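Local coordinates for ABC transporter, substrate-binding protein (PDB 4EDP) that probably captures a solute outside the membrane and delivers it to an ABC importer, as bacterial extracellular solute-binding proteins do, at residues A[38-43]-A[73-78]; A[142-147]-A[224-229]; A[158-163]-A[186-191]; A[290-295]-A[302-307]. All coordinates share one frame; numbering follows the deposited sequence.

Contact 1: A[38-43]-A[73-78]; sequences VVSTWG and SERLTK. With ACT (acetate ion), chain F.
A parallel beta-alpha-beta crossover brings R75 of helix 72-81 onto S40 and T41 of strand 37-41 and W42 in the loop that follows. The arginine side chain runs from the helix toward the strand and bends about the CG-CD bond (chi3 -66°), so that its guanidinium lies across the backbone there. NH2 of R75 gives a hydrogen bond to OG of S40, 2.9 Å long with an N-H...O angle of 157°, and the hydroxyl lies at the guanidinium edge, close to its plane. One face of the same group is covered by T41, with CA of T41 3.6 Å from CZ of R75. At the far side NH1 of R75 stands over a face of the W42 indole, 3.4 Å from CE2 of W42. Ring and guanidinium planes are 78° apart, so this cation-pi contact presents a nitrogen to the ring rather than a flat stack; CZ of R75 is 4.5 Å from the centroid of the five-membered ring. Topology explains the meeting: helix 72-81 connects strands 65-69 and 89-93, and strand 37-41 lies between those two in the sheet, under the helix. R75 also binds the backbone along this route, through NE to the carbonyl of G70 and NH1 to that of Y91, which fixes the rotation of the buried cation. An acetate, probably from the crystallisation liquor, sits at the edge of the W42 ring. Its OXT atom is held by OG1 of T41 at 2.6 Å and by the backbone N of G43 at 2.9 Å.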
loop_
_atom_site.group_PDB
_atom_site.type_symbol
_atom_site.label_atom_id
_atom_site.label_comp_id
_atom_site.label_asym_id
_atom_site.label_seq_id
_atom_site.Cartn_x
_atom_site.Cartn_y
_atom_site.Cartn_z
ATOM N N VAL A 38 -10.596 -4.162 -21.488
ATOM C CA VAL A 38 -10.277 -2.780 -21.129
ATOM C C VAL A 38 -9.822 -2.727 -19.673
ATOM O O VAL A 38 -10.569 -3.113 -18.768
ATOM C CB VAL A 38 -11.493 -1.842 -21.332
ATOM C CG1 VAL A 38 -11.144 -0.420 -20.908
ATOM C CG2 VAL A 38 -11.956 -1.884 -22.789
ATOM N N VAL A 39 -8.598 -2.255 -19.457
ATOM C CA VAL A 39 -8.019 -2.209 -18.118
ATOM C C VAL A 39 -7.804 -0.788 -17.588
ATOM O O VAL A 39 -7.110 0.013 -18.214
ATOM C CB VAL A 39 -6.646 -2.915 -18.118
ATOM C CG1 VAL A 39 -6.003 -2.822 -16.741
ATOM C CG2 VAL A 39 -6.772 -4.368 -18.594
ATOM N N SER A 40 -8.409 -0.476 -16.446
ATOM C CA SER A 40 -8.220 0.825 -15.797
ATOM C C SER A 40 -7.018 0.693 -14.861
ATOM O O SER A 40 -7.061 -0.095 -13.907
ATOM C CB SER A 40 -9.470 1.217 -15.021
ATOM O OG SER A 40 -9.271 2.407 -14.280
ATOM N N THR A 41 -5.956 1.460 -15.114
ATOM C CA THR A 41 -4.749 1.373 -14.302
ATOM C C THR A 41 -3.913 2.653 -14.397
ATOM O O THR A 41 -4.237 3.558 -15.164
ATOM C CB THR A 41 -3.893 0.155 -14.727
ATOM O OG1 THR A 41 -2.879 -0.113 -13.743
ATOM C CG2 THR A 41 -3.262 0.381 -16.104
ATOM N N TRP A 42 -2.850 2.728 -13.604
ATOM C CA TRP A 42 -1.972 3.906 -13.592
ATOM C C TRP A 42 -1.143 4.016 -14.862
ATOM O O TRP A 42 -0.908 5.120 -15.370
ATOM C CB TRP A 42 -1.016 3.856 -12.394
ATOM C CG TRP A 42 -1.715 3.756 -11.071
ATOM C CD1 TRP A 42 -2.205 4.784 -10.322
ATOM C CD2 TRP A 42 -2.001 2.556 -10.341
ATOM N NE1 TRP A 42 -2.790 4.299 -9.179
ATOM C CE2 TRP A 42 -2.668 2.935 -9.164
ATOM C CE3 TRP A 42 -1.759 1.202 -10.571
ATOM C CZ2 TRP A 42 -3.096 2.003 -8.214
ATOM C CZ3 TRP A 42 -2.178 0.277 -9.615
ATOM C CH2 TRP A 42 -2.843 0.685 -8.465
ATOM N N GLY A 43 -0.685 2.883 -15.375
ATOM C CA GLY A 43 0.140 2.895 -16.575
ATOM C C GLY A 43 1.501 3.532 -16.338
ATOM O O GLY A 43 2.011 4.279 -17.183
ATOM N N SER A 73 -7.757 8.383 -7.913
ATOM C CA SER A 73 -8.931 9.207 -7.733
ATOM C C SER A 73 -9.682 9.555 -9.008
ATOM O O SER A 73 -10.914 9.448 -9.054
ATOM C CB SER A 73 -8.558 10.470 -6.961
ATOM O OG SER A 73 -9.698 11.287 -6.788
ATOM N N GLU A 74 -8.957 9.948 -10.046
ATOM C CA GLU A 74 -9.621 10.316 -11.280
ATOM C C GLU A 74 -10.250 9.110 -11.961
ATOM O O GLU A 74 -11.340 9.215 -12.495
ATOM C CB GLU A 74 -8.688 11.095 -12.213
ATOM C CG GLU A 74 -7.445 10.391 -12.682
ATOM C CD GLU A 74 -6.443 11.370 -13.313
ATOM O OE1 GLU A 74 -5.290 10.978 -13.585
ATOM O OE2 GLU A 74 -6.804 12.548 -13.511
ATOM N N ARG A 75 -9.568 7.974 -11.955
ATOM C CA ARG A 75 -10.130 6.771 -12.555
ATOM C C ARG A 75 -11.372 6.320 -11.782
ATOM O O ARG A 75 -12.397 6.008 -12.384
ATOM C CB ARG A 75 -9.087 5.653 -12.641
ATOM C CG ARG A 75 -7.976 5.998 -13.609
ATOM C CD ARG A 75 -6.975 4.890 -13.844
ATOM N NE ARG A 75 -6.171 4.554 -12.667
ATOM C CZ ARG A 75 -6.391 3.514 -11.877
ATOM N NH1 ARG A 75 -5.586 3.293 -10.845
ATOM N NH2 ARG A 75 -7.395 2.686 -12.124
ATOM N N LEU A 76 -11.282 6.295 -10.453
ATOM C CA LEU A 76 -12.426 5.888 -9.635
ATOM C C LEU A 76 -13.616 6.836 -9.807
ATOM O O LEU A 76 -14.750 6.403 -9.950
ATOM C CB LEU A 76 -12.048 5.818 -8.152
ATOM C CG LEU A 76 -13.226 5.433 -7.239
ATOM C CD1 LEU A 76 -13.796 4.063 -7.628
ATOM C CD2 LEU A 76 -12.828 5.461 -5.764
ATOM N N THR A 77 -13.354 8.130 -9.782
ATOM C CA THR A 77 -14.423 9.115 -9.927
ATOM C C THR A 77 -15.161 8.965 -11.247
ATOM O O THR A 77 -16.398 9.003 -11.279
ATOM C CB THR A 77 -13.877 10.546 -9.813
ATOM O OG1 THR A 77 -13.246 10.699 -8.535
ATOM C CG2 THR A 77 -14.996 11.569 -9.968
ATOM N N LYS A 78 -14.406 8.776 -12.327
ATOM C CA LYS A 78 -15.001 8.640 -13.652
ATOM C C LYS A 78 -15.927 7.432 -13.727
ATOM O O LYS A 78 -17.067 7.558 -14.172
ATOM C CB LYS A 78 -13.924 8.555 -14.745
ATOM C CG LYS A 78 -14.491 8.684 -16.157
ATOM C CD LYS A 78 -13.426 8.673 -17.262
ATOM C CE LYS A 78 -12.724 7.331 -17.365
ATOM N NZ LYS A 78 -11.782 7.262 -18.507
HETATM C C ACT F . 0.466 0.018 -13.160
HETATM O O ACT F . 1.356 0.856 -12.894
HETATM O OXT ACT F . -0.378 0.366 -14.022
HETATM C CH3 ACT F . 0.421 -1.325 -12.485
#

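Contact 2: A[142-147]-A[224-229]; sequences GIVVDP and NMFSNG
F226, on the last turn of helix 219-227, points its ring at V144 and D146, where strand 135-145 runs out. Its CB begins well back from the strand and serves as the stem: with chi1 at -86°, CG lies beside the backbone N, and the ring extends from the helix toward the strand. Contact is made by the outer half of the ring. CE1 of F226 comes within 4.2 Å of the backbone N of D146, and the same carbon lies 4.5 Å from CB of D146. On the other flank CE2 of F226 is 4.2 Å from CG1 of V144. The tip, CZ of F226, does most: it is 3.9 Å from CG1 of V144 and 3.5 Å from the carbonyl O of V144, which lies at the ring edge near its plane. The valine can offer CG1 because that methyl is anti to its own backbone N (chi1 179°). Around this pair, I244 of helix 238-247 touches both V144 and F226, while A234 and I231 also pack on the ring. Just beyond F226 the helix ends in a Schellman motif, with G229 at positive phi. The D146 carboxylate is engaged elsewhere: OD1 of D146 is hydrogen-bonded to OG of S148. No hydrogen bond joins the two segments; the contact is van der Waals packing, with a probable small electrostatic gain where the faintly positive C-H rim of the ring faces the V144 carbonyl.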
loop_
_atom_site.group_PDB
_atom_site.type_symbol
_atom_site.label_atom_id
_atom_site.label_comp_id
_atom_site.label_asym_id
_atom_site.label_seq_id
_atom_site.Cartn_x
_atom_site.Cartn_y
_atom_site.Cartn_z
ATOM N N GLY A 142 8.495 1.141 7.688
ATOM C CA GLY A 142 9.477 0.880 8.715
ATOM C C GLY A 142 9.871 2.220 9.270
ATOM O O GLY A 142 9.326 3.270 8.856
ATOM N N ILE A 143 10.779 2.197 10.241
ATOM C CA ILE A 143 11.318 3.439 10.785
ATOM C C ILE A 143 12.723 3.575 10.176
ATOM O O ILE A 143 13.646 2.806 10.487
ATOM C CB ILE A 143 11.443 3.439 12.311
ATOM C CG1 ILE A 143 10.096 3.104 12.975
ATOM C CG2 ILE A 143 11.961 4.822 12.774
ATOM C CD1 ILE A 143 10.176 2.951 14.503
ATOM N N VAL A 144 12.879 4.527 9.274
ATOM C CA VAL A 144 14.174 4.790 8.665
ATOM C C VAL A 144 14.897 5.658 9.664
ATOM O O VAL A 144 14.382 6.714 10.063
ATOM C CB VAL A 144 14.024 5.490 7.310
ATOM C CG1 VAL A 144 15.434 5.784 6.681
ATOM C CG2 VAL A 144 13.168 4.626 6.407
ATOM N N VAL A 145 16.080 5.213 10.084
ATOM C CA VAL A 145 16.840 5.873 11.123
ATOM C C VAL A 145 18.283 6.149 10.764
ATOM O O VAL A 145 18.936 5.325 10.126
ATOM C CB VAL A 145 16.878 4.952 12.408
ATOM C CG1 VAL A 145 17.737 5.591 13.529
ATOM C CG2 VAL A 145 15.472 4.648 12.919
ATOM N N ASP A 146 18.778 7.328 11.148
ATOM C CA ASP A 146 20.200 7.679 10.975
ATOM C C ASP A 146 20.831 7.273 12.313
ATOM O O ASP A 146 20.670 7.968 13.307
ATOM C CB ASP A 146 20.388 9.180 10.750
ATOM C CG ASP A 146 21.847 9.595 10.760
ATOM O OD1 ASP A 146 22.736 8.715 10.826
ATOM O OD2 ASP A 146 22.108 10.821 10.734
ATOM N N PRO A 147 21.537 6.139 12.344
ATOM C CA PRO A 147 22.069 5.638 13.604
ATOM C C PRO A 147 23.212 6.471 14.179
ATOM O O PRO A 147 23.486 6.377 15.373
ATOM C CB PRO A 147 22.528 4.216 13.239
ATOM C CG PRO A 147 22.878 4.303 11.800
ATOM C CD PRO A 147 21.927 5.292 11.201
ATOM N N ASN A 224 16.188 14.510 1.054
ATOM C CA ASN A 224 16.810 15.801 1.343
ATOM C C ASN A 224 16.815 16.147 2.833
ATOM O O ASN A 224 17.779 16.725 3.334
ATOM C CB ASN A 224 16.111 16.914 0.561
ATOM C CG ASN A 224 16.382 16.838 -0.925
ATOM O OD1 ASN A 224 17.325 16.182 -1.362
ATOM N ND2 ASN A 224 15.569 17.535 -1.709
ATOM N N MET A 225 15.750 15.788 3.542
ATOM C CA MET A 225 15.669 16.085 4.983
ATOM C C MET A 225 16.733 15.298 5.731
ATOM O O MET A 225 17.335 15.809 6.667
ATOM C CB MET A 225 14.265 15.798 5.536
ATOM C CG MET A 225 13.171 16.618 4.853
ATOM S SD MET A 225 11.519 16.230 5.470
ATOM C CE MET A 225 11.676 16.970 7.064
ATOM N N PHE A 226 16.958 14.040 5.338
ATOM C CA PHE A 226 18.008 13.244 5.955
ATOM C C PHE A 226 19.384 13.757 5.548
ATOM O O PHE A 226 20.299 13.820 6.378
ATOM C CB PHE A 226 17.898 11.768 5.562
ATOM C CG PHE A 226 16.976 10.979 6.426
ATOM C CD1 PHE A 226 17.412 10.523 7.661
ATOM C CD2 PHE A 226 15.697 10.661 6.004
ATOM C CE1 PHE A 226 16.585 9.764 8.461
ATOM C CE2 PHE A 226 14.864 9.901 6.799
ATOM C CZ PHE A 226 15.301 9.464 8.035
ATOM N N SER A 227 19.542 14.107 4.271
ATOM C CA SER A 227 20.830 14.615 3.782
ATOM C C SER A 227 21.223 15.919 4.467
ATOM O O SER A 227 22.402 16.153 4.719
ATOM C CB SER A 227 20.807 14.804 2.264
ATOM O OG SER A 227 20.688 13.554 1.609
ATOM N N ASN A 228 20.243 16.771 4.756
ATOM C CA ASN A 228 20.510 18.038 5.438
ATOM C C ASN A 228 20.539 17.928 6.963
ATOM O O ASN A 228 20.773 18.918 7.648
ATOM C CB ASN A 228 19.467 19.090 5.053
ATOM C CG ASN A 228 19.485 19.423 3.573
ATOM O OD1 ASN A 228 20.494 19.226 2.886
ATOM N ND2 ASN A 228 18.367 19.944 3.074
ATOM N N GLY A 229 20.285 16.744 7.500
ATOM C CA GLY A 229 20.294 16.553 8.949
ATOM C C GLY A 229 19.085 17.147 9.656
ATOM O O GLY A 229 19.125 17.353 10.865
#

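Contact 3: A[158-163]-A[186-191]; sequences DLWKPE and AEKAGV
K188 lays its aliphatic chain over one face of the W160 indole, the two side chains passing in opposite directions. In W160, CG lies opposite the carbonyl carbon and beside the backbone N, which directs the indole toward helix 178-189. The lysine starts with CG anti to its backbone N, then bends twice, at chi2 (74°) and again at chi4 (52°). The first bend lets the chain follow the ring: CG of K188 lies 4.1 Å from CE2 of W160, and CD of K188 is 4.1 Å from CD2 of W160. The methylene CE makes the tightest approach, 3.6 Å from CG of W160, and forms a CH-pi contact at 3.8 Å from CE of K188 to the centroid of the five-membered ring. The second bend brings NZ of K188 over the same ring, 4.4 Å from the centroid and 18° off the normal, a cation-pi arrangement. This ammonium has a stronger partner in the carboxylate of E204, with which it forms a salt bridge. NE1 of W160 gives a hydrogen bond to the backbone O of E204, which limits rotation of the ring beneath the lysine. Helix 178-189 stops soon after K188, in a Schellman motif with G190 as its positive-phi residue. W160 belongs to a short 3-10 turn in the connection between strands 135-145 and 168-171. Helix 199-208 bridges the two partners, supplying E204 to both and L208 to the indole, so the connection and the end of helix 178-189 are joined on the surface of helix 199-208.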
loop_
_atom_site.group_PDB
_atom_site.type_symbol
_atom_site.label_atom_id
_atom_site.label_comp_id
_atom_site.label_asym_id
_atom_site.label_seq_id
_atom_site.Cartn_x
_atom_site.Cartn_y
_atom_site.Cartn_z
ATOM N N ASP A 158 8.982 4.136 20.562
ATOM C CA ASP A 158 10.225 4.903 20.738
ATOM C C ASP A 158 10.186 6.245 19.992
ATOM O O ASP A 158 10.954 7.153 20.316
ATOM C CB ASP A 158 11.477 4.105 20.316
ATOM C CG ASP A 158 11.847 2.993 21.281
ATOM O OD1 ASP A 158 11.478 3.039 22.481
ATOM O OD2 ASP A 158 12.562 2.077 20.830
ATOM N N LEU A 159 9.301 6.387 19.004
ATOM C CA LEU A 159 9.187 7.660 18.269
ATOM C C LEU A 159 8.732 8.806 19.188
ATOM O O LEU A 159 8.944 9.972 18.873
ATOM C CB LEU A 159 8.215 7.518 17.086
ATOM C CG LEU A 159 8.688 6.586 15.953
ATOM C CD1 LEU A 159 7.545 6.364 14.945
ATOM C CD2 LEU A 159 9.942 7.126 15.258
ATOM N N TRP A 160 8.120 8.459 20.318
ATOM C CA TRP A 160 7.666 9.430 21.320
ATOM C C TRP A 160 8.732 9.881 22.314
ATOM O O TRP A 160 8.470 10.764 23.130
ATOM C CB TRP A 160 6.472 8.873 22.105
ATOM C CG TRP A 160 5.127 9.000 21.430
ATOM C CD1 TRP A 160 4.161 9.903 21.745
ATOM C CD2 TRP A 160 4.599 8.219 20.336
ATOM N NE1 TRP A 160 3.078 9.754 20.920
ATOM C CE2 TRP A 160 3.315 8.730 20.046
ATOM C CE3 TRP A 160 5.082 7.156 19.576
ATOM C CZ2 TRP A 160 2.517 8.214 19.037
ATOM C CZ3 TRP A 160 4.285 6.639 18.578
ATOM C CH2 TRP A 160 3.016 7.167 18.313
ATOM N N LYS A 161 9.926 9.308 22.257
ATOM C CA LYS A 161 11.007 9.672 23.186
ATOM C C LYS A 161 11.335 11.155 23.147
ATOM O O LYS A 161 11.430 11.749 22.075
ATOM C CB LYS A 161 12.277 8.877 22.888
ATOM C CG LYS A 161 12.179 7.431 23.351
ATOM C CD LYS A 161 13.264 6.535 22.799
ATOM C CE LYS A 161 14.648 6.974 23.136
ATOM N NZ LYS A 161 15.576 5.819 22.854
ATOM N N PRO A 162 11.526 11.745 24.321
ATOM C CA PRO A 162 11.831 13.175 24.430
ATOM C C PRO A 162 13.133 13.547 23.737
ATOM O O PRO A 162 13.312 14.700 23.348
ATOM C CB PRO A 162 11.901 13.407 25.930
ATOM C CG PRO A 162 12.123 12.070 26.529
ATOM C CD PRO A 162 11.450 11.095 25.639
ATOM N N GLU A 163 14.043 12.586 23.568
ATOM C CA GLU A 163 15.280 12.902 22.863
ATOM C C GLU A 163 15.051 13.215 21.381
ATOM O O GLU A 163 15.949 13.777 20.709
ATOM C CB GLU A 163 16.296 11.760 22.957
ATOM C CG GLU A 163 16.861 11.491 24.318
ATOM C CD GLU A 163 15.964 10.696 25.269
ATOM O OE1 GLU A 163 14.842 10.241 24.908
ATOM O OE2 GLU A 163 16.432 10.517 26.420
ATOM N N ALA A 186 -2.658 4.365 17.989
ATOM C CA ALA A 186 -3.640 3.561 18.724
ATOM C C ALA A 186 -2.938 2.458 19.535
ATOM O O ALA A 186 -3.360 2.158 20.658
ATOM C CB ALA A 186 -4.667 2.927 17.787
ATOM N N GLU A 187 -1.910 1.829 18.963
ATOM C CA GLU A 187 -1.167 0.792 19.697
ATOM C C GLU A 187 -0.536 1.383 20.952
ATOM O O GLU A 187 -0.596 0.776 22.010
ATOM C CB GLU A 187 -0.039 0.164 18.871
ATOM C CG GLU A 187 -0.430 -0.523 17.594
ATOM C CD GLU A 187 0.738 -1.369 17.039
ATOM O OE1 GLU A 187 1.238 -2.240 17.792
ATOM O OE2 GLU A 187 1.147 -1.156 15.872
ATOM N N LYS A 188 0.075 2.551 20.803
ATOM C CA LYS A 188 0.710 3.298 21.893
ATOM C C LYS A 188 -0.334 3.575 22.982
ATOM O O LYS A 188 -0.084 3.366 24.172
ATOM C CB LYS A 188 1.261 4.605 21.322
ATOM C CG LYS A 188 1.909 5.645 22.292
ATOM C CD LYS A 188 3.268 5.242 22.789
ATOM C CE LYS A 188 3.945 6.387 23.532
ATOM N NZ LYS A 188 3.093 6.960 24.586
ATOM N N ALA A 189 -1.525 4.006 22.576
ATOM C CA ALA A 189 -2.612 4.277 23.539
ATOM C C ALA A 189 -3.183 3.005 24.185
ATOM O O ALA A 189 -3.743 3.039 25.294
ATOM C CB ALA A 189 -3.743 5.036 22.824
ATOM N N GLY A 190 -3.056 1.879 23.493
ATOM C CA GLY A 190 -3.607 0.639 23.975
ATOM C C GLY A 190 -5.116 0.544 23.775
ATOM O O GLY A 190 -5.774 -0.235 24.438
ATOM N N VAL A 191 -5.666 1.334 22.854
ATOM C CA VAL A 191 -7.096 1.286 22.553
ATOM C C VAL A 191 -7.239 1.155 21.035
ATOM O O VAL A 191 -6.815 2.037 20.294
ATOM C CB VAL A 191 -7.862 2.548 23.041
ATOM C CG1 VAL A 191 -9.353 2.492 22.609
ATOM C CG2 VAL A 191 -7.737 2.716 24.559
#

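Contact 4: A[290-295]-A[302-307]; sequences EVQEKT and SPVNKE
Q292 of helix 289-299 receives two backbone N-H groups of the loop, from V304 and N305, on its single side-chain oxygen. The V304 N to Q292 OE1 bond is 2.7 Å and lies in the carbonyl plane. The second, from N305 N to Q292 OE1, is 3.1 Å long and arrives from above that plane, 49° out of it. A sharp bend at chi2 (-88°) turns the amide toward the loop. Carbon atoms close in alongside: CG of Q292 meets CB of N305 at 3.7 Å, and the CG2 methyl of V304 lies 3.5 Å from the carbonyl oxygen OE1 of Q292. The loop contains an Asx turn, in which OD1 of N305 accepts a hydrogen bond from the backbone N of E307 at 2.7 Å, so the N305 side chain closes a turn over the residues immediately following its own N-H. Farther out, NE2 of Q292 gives hydrogen bonds to the backbone oxygens of Y136 and A286, which hold the buried amide in its orientation. ND2 of N305 is engaged likewise, by OE1 of E119 and the carbonyl of L287, while OE2 of E293 forms a salt bridge with NZ of K289 and accepts a hydrogen bond from the backbone N of K309.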
loop_
_atom_site.group_PDB
_atom_site.type_symbol
_atom_site.label_atom_id
_atom_site.label_comp_id
_atom_site.label_asym_id
_atom_site.label_seq_id
_atom_site.Cartn_x
_atom_site.Cartn_y
_atom_site.Cartn_z
ATOM N N GLU A 290 4.577 -17.173 -12.002
ATOM C CA GLU A 290 5.400 -16.590 -13.065
ATOM C C GLU A 290 5.213 -15.073 -13.188
ATOM O O GLU A 290 6.190 -14.340 -13.249
ATOM C CB GLU A 290 5.150 -17.277 -14.410
ATOM C CG GLU A 290 6.016 -16.692 -15.541
ATOM C CD GLU A 290 5.820 -17.370 -16.895
ATOM O OE1 GLU A 290 6.371 -16.857 -17.895
ATOM O OE2 GLU A 290 5.123 -18.405 -16.963
ATOM N N VAL A 291 3.973 -14.595 -13.212
ATOM C CA VAL A 291 3.739 -13.151 -13.344
ATOM C C VAL A 291 4.205 -12.378 -12.090
ATOM O O VAL A 291 4.741 -11.270 -12.187
ATOM C CB VAL A 291 2.282 -12.842 -13.681
ATOM C CG1 VAL A 291 2.053 -11.339 -13.720
ATOM C CG2 VAL A 291 1.902 -13.490 -15.023
ATOM N N GLN A 292 3.981 -12.958 -10.920
ATOM C CA GLN A 292 4.434 -12.371 -9.655
ATOM C C GLN A 292 5.978 -12.254 -9.640
ATOM O O GLN A 292 6.531 -11.259 -9.157
ATOM C CB GLN A 292 3.892 -13.226 -8.502
ATOM C CG GLN A 292 2.360 -13.111 -8.319
ATOM C CD GLN A 292 1.946 -11.964 -7.400
ATOM O OE1 GLN A 292 2.496 -11.819 -6.313
ATOM N NE2 GLN A 292 0.930 -11.198 -7.798
ATOM N N GLU A 293 6.672 -13.267 -10.143
ATOM C CA GLU A 293 8.143 -13.221 -10.225
ATOM C C GLU A 293 8.583 -12.149 -11.229
ATOM O O GLU A 293 9.440 -11.331 -10.930
ATOM C CB GLU A 293 8.719 -14.583 -10.633
ATOM C CG GLU A 293 8.548 -15.641 -9.558
ATOM C CD GLU A 293 9.049 -17.027 -9.942
ATOM O OE1 GLU A 293 9.249 -17.304 -11.148
ATOM O OE2 GLU A 293 9.221 -17.846 -9.009
ATOM N N LYS A 294 7.975 -12.146 -12.413
ATOM C CA LYS A 294 8.324 -11.171 -13.453
ATOM C C LYS A 294 8.107 -9.732 -13.004
ATOM O O LYS A 294 8.960 -8.883 -13.248
ATOM C CB LYS A 294 7.538 -11.436 -14.747
ATOM C CG LYS A 294 7.936 -12.736 -15.440
ATOM C CD LYS A 294 7.061 -13.070 -16.646
ATOM C CE LYS A 294 7.180 -12.062 -17.777
ATOM N NZ LYS A 294 6.297 -12.444 -18.930
ATOM N N THR A 295 6.979 -9.451 -12.354
ATOM C CA THR A 295 6.686 -8.076 -11.913
ATOM C C THR A 295 7.554 -7.626 -10.728
ATOM O O THR A 295 7.841 -6.432 -10.583
ATOM C CB THR A 295 5.186 -7.866 -11.614
ATOM O OG1 THR A 295 4.740 -8.839 -10.666
ATOM C CG2 THR A 295 4.377 -8.025 -12.896
ATOM N N SER A 302 6.254 -5.967 -4.893
ATOM C CA SER A 302 6.419 -6.998 -3.887
ATOM C C SER A 302 5.329 -8.056 -4.136
ATOM O O SER A 302 4.155 -7.723 -4.340
ATOM C CB SER A 302 6.279 -6.452 -2.470
ATOM O OG SER A 302 7.329 -5.545 -2.133
ATOM N N PRO A 303 5.710 -9.325 -4.096
ATOM C CA PRO A 303 4.743 -10.370 -4.399
ATOM C C PRO A 303 3.793 -10.731 -3.284
ATOM O O PRO A 303 4.117 -10.586 -2.096
ATOM C CB PRO A 303 5.631 -11.563 -4.707
ATOM C CG PRO A 303 6.860 -11.334 -3.861
ATOM C CD PRO A 303 7.071 -9.860 -3.911
ATOM N N VAL A 304 2.597 -11.160 -3.674
ATOM C CA VAL A 304 1.632 -11.695 -2.707
ATOM C C VAL A 304 1.621 -13.229 -2.815
ATOM O O VAL A 304 1.082 -13.907 -1.938
ATOM C CB VAL A 304 0.191 -11.160 -2.897
ATOM C CG1 VAL A 304 0.140 -9.633 -2.663
ATOM C CG2 VAL A 304 -0.374 -11.528 -4.287
ATOM N N ASN A 305 2.215 -13.778 -3.882
ATOM C CA ASN A 305 2.260 -15.215 -4.072
ATOM C C ASN A 305 3.434 -15.771 -3.271
ATOM O O ASN A 305 4.582 -15.448 -3.557
ATOM C CB ASN A 305 2.362 -15.560 -5.579
ATOM C CG ASN A 305 2.323 -17.052 -5.855
ATOM O OD1 ASN A 305 2.988 -17.849 -5.175
ATOM N ND2 ASN A 305 1.594 -17.442 -6.915
ATOM N N LYS A 306 3.135 -16.597 -2.263
ATOM C CA LYS A 306 4.169 -17.152 -1.385
ATOM C C LYS A 306 5.088 -18.184 -2.034
ATOM O O LYS A 306 6.076 -18.611 -1.416
ATOM C CB LYS A 306 3.527 -17.743 -0.109
ATOM C CG LYS A 306 2.675 -18.954 -0.323
ATOM C CD LYS A 306 1.922 -19.320 0.961
ATOM C CE LYS A 306 0.986 -20.480 0.716
ATOM N NZ LYS A 306 0.310 -20.926 1.972
ATOM N N GLU A 307 4.793 -18.591 -3.260
ATOM C CA GLU A 307 5.617 -19.593 -3.929
ATOM C C GLU A 307 6.718 -19.035 -4.818
ATOM O O GLU A 307 7.496 -19.804 -5.387
ATOM C CB GLU A 307 4.728 -20.471 -4.807
ATOM C CG GLU A 307 3.551 -21.092 -4.071
ATOM C CD GLU A 307 3.977 -22.041 -2.969
ATOM O OE1 GLU A 307 5.165 -22.430 -2.947
ATOM O OE2 GLU A 307 3.118 -22.409 -2.130
#

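From the N terminus, contact 1 closes first, setting helix 72-81 over strand 37-41. The chain then enters strand 135-145, where contact 2 opens; its loop closes only at helix 219-227. Contact 3 is nested inside that loop, joining 158-163 to the end of helix 178-189, and the two touch where I143 CG2 packs on L159 CD2 at 3.9 Å. Contact 4 follows in series as a short closure between helix 289-299 and the loop after it. No pair crosses. Contacts 1 and 2 reach the same sheet on opposite sides of the chain's centre, about 34 Å apart between centres, consistent with the two-lobed build of solute-binding proteins.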